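Local coordinates for uncharacterized protein (Thermotoga maritima, PDB 2EWR) that is uncharacterised but probably acts as a nucleotidyltransferase of the polymerase-beta-like superfamily, related to aminoglycoside adenylyltransferases, at residues I56-D61 against V102-D107; E74-K79 against G93-D98. All coordinates share one frame; numbering follows the deposited sequence. Where two conformers were deposited one is given.

In the fold
Both contacts belong to one mixed five-stranded sheet, their centres about 12 Å apart. Contact 1 joins two parallel strands, its centre about 5 Å from the centre of the molecule. Contact 2 lies at the sheet's outer side, its centre about 15 Å from the molecule's centre, and fastens the start of edge strand 76-84 to strand 88-97. Strands 88-97 and 100-110 are neighbours in the sheet, so the contacts meet: Val102 N lies 2.8 Å from Leu95 O, a probable hydrogen bond. Contact 1 also carries Asp57 and Glu103 on the face whose acids probably correspond to the metal-binding acids of related nucleotidyltransferases.

Contact 1: I56-D61 against V102-D107; sequences IDIQTD and VEIMGD. With EDO (1,2-ethanediol), chain C.
Glu103 sits between Ile56 and Ile58 in the hydrogen bonding of two parallel strands: its N donates to Ile56 O at 2.8 Å, and its O accepts from Ile58 N, also at 2.8 Å. Further on, Ile58 O takes Met105 N, Met105 O takes Thr60 N, and Thr60 O takes Asp107 N, where the second strand turns a corner. The last two donors tilt about 30° from the carbonyl planes, unlike the straighter bonds before them.

One face of the pair is apolar. Val102 turns CG1 anti to its backbone N (chi1 -173°), and this methyl meets Ile58 CG1 at 3.8 Å. Ile104 runs alongside Ile58 toward helix 62-71, with Ile104 CD1 3.7 Å from Ile58 CB in the conformers given. Beta-branched residues suit both the extended backbone and this buried apolar surface. Gly106 suits its place because a CB there would clash with Asp61 O.

On the other face, Asp57 OD1 rests 3.5 Å from the aliphatic Glu103 CG, the two carboxylate planes turned 75° apart. Gln59, fully extended, carries its NE2 to O2 of an ethanediol at 3.1 Å; Tyr144 and Lys110 also bond this diol, which probably comes from the crystallisation liquor.

Farther out, helices 16-29 and 62-71 cover the apolar face, Val21 and Ile25 from one, Ala65 and Ile68 from the other. Thr60 OG1 is held by Asn35 O. Asp61, with its short carboxylate, caps helix 62-71 through Gly64 N at the N-cap, where strand gives way to helix. Acids projecting from adjacent central strands, with helices behind, are characteristic of the polymerase-beta-like nucleotidyltransferase fold; Asp57 and Glu103 are consistent with part of its metal-binding site.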
# COMPACT_ATOMS: atom_id res chain seq x y z
N ILE A 56 -4.92 5.26 -3.67
CA ILE A 56 -4.18 4.01 -3.86
C ILE A 56 -2.91 4.11 -3.06
O ILE A 56 -2.19 5.09 -3.20
CB ILE A 56 -3.84 3.77 -5.29
CG1 ILE A 56 -5.14 3.64 -6.11
CG2 ILE A 56 -2.99 2.51 -5.45
CD1 ILE A 56 -4.98 3.44 -7.57
N ASP A 57 -2.67 3.12 -2.22
CA ASP A 57 -1.48 3.10 -1.36
C ASP A 57 -0.56 2.01 -1.85
O ASP A 57 -0.97 0.85 -1.95
CB ASP A 57 -1.87 2.79 0.07
CG ASP A 57 -2.75 3.86 0.70
OD1 ASP A 57 -2.64 5.05 0.36
OD2 ASP A 57 -3.61 3.48 1.51
N ILE A 58 0.69 2.39 -2.14
CA ILE A 58 1.73 1.48 -2.53
C ILE A 58 2.84 1.52 -1.50
O ILE A 58 3.41 2.58 -1.19
CB ILE A 58 2.38 1.88 -3.89
CG1 ILE A 58 1.35 2.06 -4.99
CG2 ILE A 58 3.47 0.86 -4.26
CD1 ILE A 58 0.48 0.85 -5.23
N GLN A 59 3.16 0.35 -0.95
CA GLN A 59 4.26 0.18 -0.04
C GLN A 59 5.43 -0.47 -0.78
O GLN A 59 5.23 -1.34 -1.59
CB GLN A 59 3.84 -0.61 1.21
CG GLN A 59 4.91 -0.83 2.22
CD GLN A 59 4.43 -1.51 3.49
OE1 GLN A 59 3.30 -1.96 3.56
NE2 GLN A 59 5.31 -1.61 4.49
N THR A 60 6.64 -0.05 -0.44
CA THR A 60 7.82 -0.50 -1.12
C THR A 60 9.00 -0.40 -0.15
O THR A 60 8.82 -0.13 1.05
CB THR A 60 8.05 0.30 -2.42
OG1 THR A 60 9.17 -0.22 -3.16
CG2 THR A 60 8.25 1.75 -2.14
N ASP A 61 10.21 -0.67 -0.63
CA ASP A 61 11.39 -0.49 0.18
C ASP A 61 11.98 0.89 -0.11
O ASP A 61 11.42 1.67 -0.91
CB ASP A 61 12.39 -1.61 -0.02
CG ASP A 61 12.74 -1.90 -1.46
OD1 ASP A 61 12.52 -1.06 -2.34
OD2 ASP A 61 13.26 -3.04 -1.70
N VAL A 102 -1.98 8.54 -5.51
CA VAL A 102 -1.24 7.31 -5.25
C VAL A 102 -0.15 7.67 -4.23
O VAL A 102 0.73 8.49 -4.51
CB VAL A 102 -0.62 6.79 -6.52
CG1 VAL A 102 0.01 5.40 -6.27
CG2 VAL A 102 -1.65 6.71 -7.65
N GLU A 103 -0.27 7.08 -3.05
CA GLU A 103 0.67 7.33 -1.96
C GLU A 103 1.77 6.30 -2.02
O GLU A 103 1.49 5.09 -1.93
CB GLU A 103 -0.05 7.29 -0.62
CG GLU A 103 -1.32 8.15 -0.57
CD GLU A 103 -1.05 9.60 -0.79
OE1 GLU A 103 -0.05 10.09 -0.25
OE2 GLU A 103 -1.82 10.26 -1.50
N ILE A 104 3.02 6.75 -2.12
CA ILE A 104 4.19 5.89 -2.22
C ILE A 104 4.92 5.95 -0.88
O ILE A 104 5.37 7.03 -0.48
CB ILE A 104 5.13 6.35 -3.31
CG1 ILE A 104 4.39 6.45 -4.65
CG2 ILE A 104 6.35 5.41 -3.41
CD1 ILE A 104 3.62 5.21 -5.04
N MSE A 105 5.04 4.81 -0.20
CA MSE A 105 5.73 4.80 1.12
C MSE A 105 6.76 3.69 1.16
O MSE A 105 6.40 2.51 1.08
CB MSE A 105 4.72 4.73 2.27
CG MSE A 105 3.82 5.95 2.31
SE MSE A 105 2.60 5.79 3.84
CE MSE A 105 3.70 6.23 4.97
N GLY A 106 8.03 4.07 1.22
CA GLY A 106 9.15 3.13 1.22
C GLY A 106 9.73 2.92 2.62
O GLY A 106 9.87 3.88 3.38
N ASP A 107 10.01 1.67 2.95
CA ASP A 107 10.61 1.32 4.26
C ASP A 107 9.79 1.90 5.41
O ASP A 107 10.33 2.59 6.31
CB ASP A 107 12.07 1.72 4.32
CG ASP A 107 12.79 1.14 5.53
OD1 ASP A 107 12.34 0.12 6.08
OD2 ASP A 107 13.84 1.71 5.90
C1 EDO C . 3.55 -0.36 8.67
O1 EDO C . 2.58 -1.10 9.43
C2 EDO C . 4.77 -1.18 8.34
O2 EDO C . 4.47 -2.20 7.38

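Contact 2: E74-K79 against G93-D98; sequences EFVSKK and GELIID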
# COMPACT_ATOMS: atom_id res chain seq x y z
N GLU A 74 6.21 11.99 -14.47
CA GLU A 74 5.28 13.03 -14.93
C GLU A 74 4.04 13.21 -14.09
O GLU A 74 3.30 14.17 -14.29
CB GLU A 74 4.86 12.86 -16.40
CG GLU A 74 3.94 11.71 -16.72
CD GLU A 74 4.65 10.43 -17.14
OE1 GLU A 74 5.62 10.06 -16.46
OE2 GLU A 74 4.23 9.82 -18.16
N PHE A 75 3.79 12.29 -13.15
CA PHE A 75 2.62 12.25 -12.30
C PHE A 75 2.90 12.68 -10.85
O PHE A 75 2.02 12.62 -10.01
CB PHE A 75 2.06 10.84 -12.23
CG PHE A 75 1.68 10.27 -13.59
CD1 PHE A 75 0.59 10.76 -14.26
CD2 PHE A 75 2.43 9.26 -14.18
CE1 PHE A 75 0.23 10.27 -15.48
CE2 PHE A 75 2.05 8.75 -15.44
CZ PHE A 75 0.94 9.26 -16.06
N VAL A 76 4.14 13.05 -10.56
CA VAL A 76 4.55 13.33 -9.18
C VAL A 76 3.95 14.62 -8.66
O VAL A 76 4.14 15.69 -9.28
CB VAL A 76 6.08 13.42 -9.06
CG1 VAL A 76 6.49 13.87 -7.71
CG2 VAL A 76 6.69 12.08 -9.41
N SER A 77 3.23 14.53 -7.56
CA SER A 77 2.71 15.65 -6.82
C SER A 77 3.50 15.98 -5.55
O SER A 77 3.48 17.12 -5.09
CB SER A 77 1.25 15.41 -6.49
OG SER A 77 1.11 14.21 -5.75
N LYS A 78 4.17 14.98 -5.00
CA LYS A 78 5.09 15.16 -3.89
C LYS A 78 6.31 14.26 -4.13
O LYS A 78 6.18 13.02 -4.23
CB LYS A 78 4.44 14.81 -2.53
CG LYS A 78 5.43 14.99 -1.35
CD LYS A 78 4.92 14.37 -0.05
CE LYS A 78 5.90 14.53 1.08
NZ LYS A 78 7.27 14.02 0.83
N LYS A 79 7.49 14.87 -4.24
CA LYS A 79 8.69 14.07 -4.44
C LYS A 79 8.92 13.26 -3.18
O LYS A 79 8.62 13.67 -2.08
CB LYS A 79 9.90 14.95 -4.73
CG LYS A 79 9.77 15.67 -6.04
CD LYS A 79 10.94 16.53 -6.38
CE LYS A 79 10.71 17.20 -7.72
NZ LYS A 79 11.77 18.24 -8.03
N GLY A 93 6.29 9.76 -0.95
CA GLY A 93 5.97 10.65 -2.06
C GLY A 93 4.57 10.38 -2.53
O GLY A 93 3.88 9.50 -2.00
N GLU A 94 4.13 11.16 -3.50
CA GLU A 94 2.76 11.06 -3.99
C GLU A 94 2.72 11.29 -5.48
O GLU A 94 3.47 12.14 -6.01
CB GLU A 94 1.87 12.07 -3.29
CG GLU A 94 0.40 11.90 -3.57
CD GLU A 94 -0.40 13.03 -2.97
OE1 GLU A 94 -0.43 14.14 -3.54
OE2 GLU A 94 -1.02 12.79 -1.92
N LEU A 95 1.88 10.50 -6.14
CA LEU A 95 1.48 10.69 -7.51
C LEU A 95 0.02 11.08 -7.59
O LEU A 95 -0.78 10.79 -6.69
CB LEU A 95 1.70 9.43 -8.35
CG LEU A 95 2.91 8.58 -8.08
CD1 LEU A 95 2.86 7.26 -8.87
CD2 LEU A 95 4.15 9.39 -8.44
N ILE A 96 -0.31 11.75 -8.70
CA ILE A 96 -1.70 11.91 -9.08
C ILE A 96 -1.84 11.41 -10.50
O ILE A 96 -1.16 11.92 -11.40
CB ILE A 96 -2.23 13.35 -8.91
CG1 ILE A 96 -2.08 13.78 -7.44
CG2 ILE A 96 -3.67 13.43 -9.40
CD1 ILE A 96 -2.45 15.21 -7.14
N ILE A 97 -2.67 10.38 -10.69
CA ILE A 97 -2.91 9.79 -12.03
C ILE A 97 -4.41 9.85 -12.30
O ILE A 97 -5.20 9.27 -11.60
CB ILE A 97 -2.42 8.34 -12.13
CG1 ILE A 97 -0.95 8.24 -11.73
CG2 ILE A 97 -2.61 7.81 -13.52
CD1 ILE A 97 -0.42 6.80 -11.61
N ASP A 98 -4.78 10.59 -13.34
CA ASP A 98 -6.18 10.76 -13.67
C ASP A 98 -7.03 11.14 -12.46
O ASP A 98 -8.10 10.62 -12.22
CB ASP A 98 -6.68 9.55 -14.41
CG ASP A 98 -5.92 9.35 -15.73
OD1 ASP A 98 -5.72 10.35 -16.50
OD2 ASP A 98 -5.47 8.20 -15.97
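Phe75 turns one ring face to Ile97, whose CG1 stands over it, offset toward the rim, 4.1 Å from the ring centroid and 25° off the normal, a CH-pi contact. The ring is swung there by chi1 -58°, with CG anti to the carbonyl carbon, while Glu74 CG covers the centre of the opposite face. The Phe75 carbonyl O takes Ile96 N at 2.8 Å, so the residue is gripped by backbone as well as ring. A serine in its place would probably leave Ile97 CG1 without its aromatic cover and open a gap beside Arg28 of helix 16-29.

Next along, Val76 CG2 meets Leu95 CD2 at 3.8 Å. Here the antiparallel pairing of the beta hairpin 76-84 and 88-97 slips by one residue in a classic beta bulge: Ser77 N (2.9 Å) and Lys78 N (3.1 Å) both donate to Glu94 O, from the same face of its carbonyl plane. Lys78 O in turn accepts Glu94 N, in plane and on a lone pair, closing the hydrogen-bonded pair. Gly93 fits close by because a CB on it would run into Lys78 O.

Ser77 holds OG between its backbone N and carbonyl carbon (chi1 58°), which aims the hydroxyl at the anti lone pair of Glu94 OE1, 2.7 Å away in the conformer given; the small residue also lets Ile96 CG1 come alongside. Lys78 NZ bonds Phe92 O and also reaches Lys79 O; Lys78 CB packs 3.8 Å from Glu94 CB.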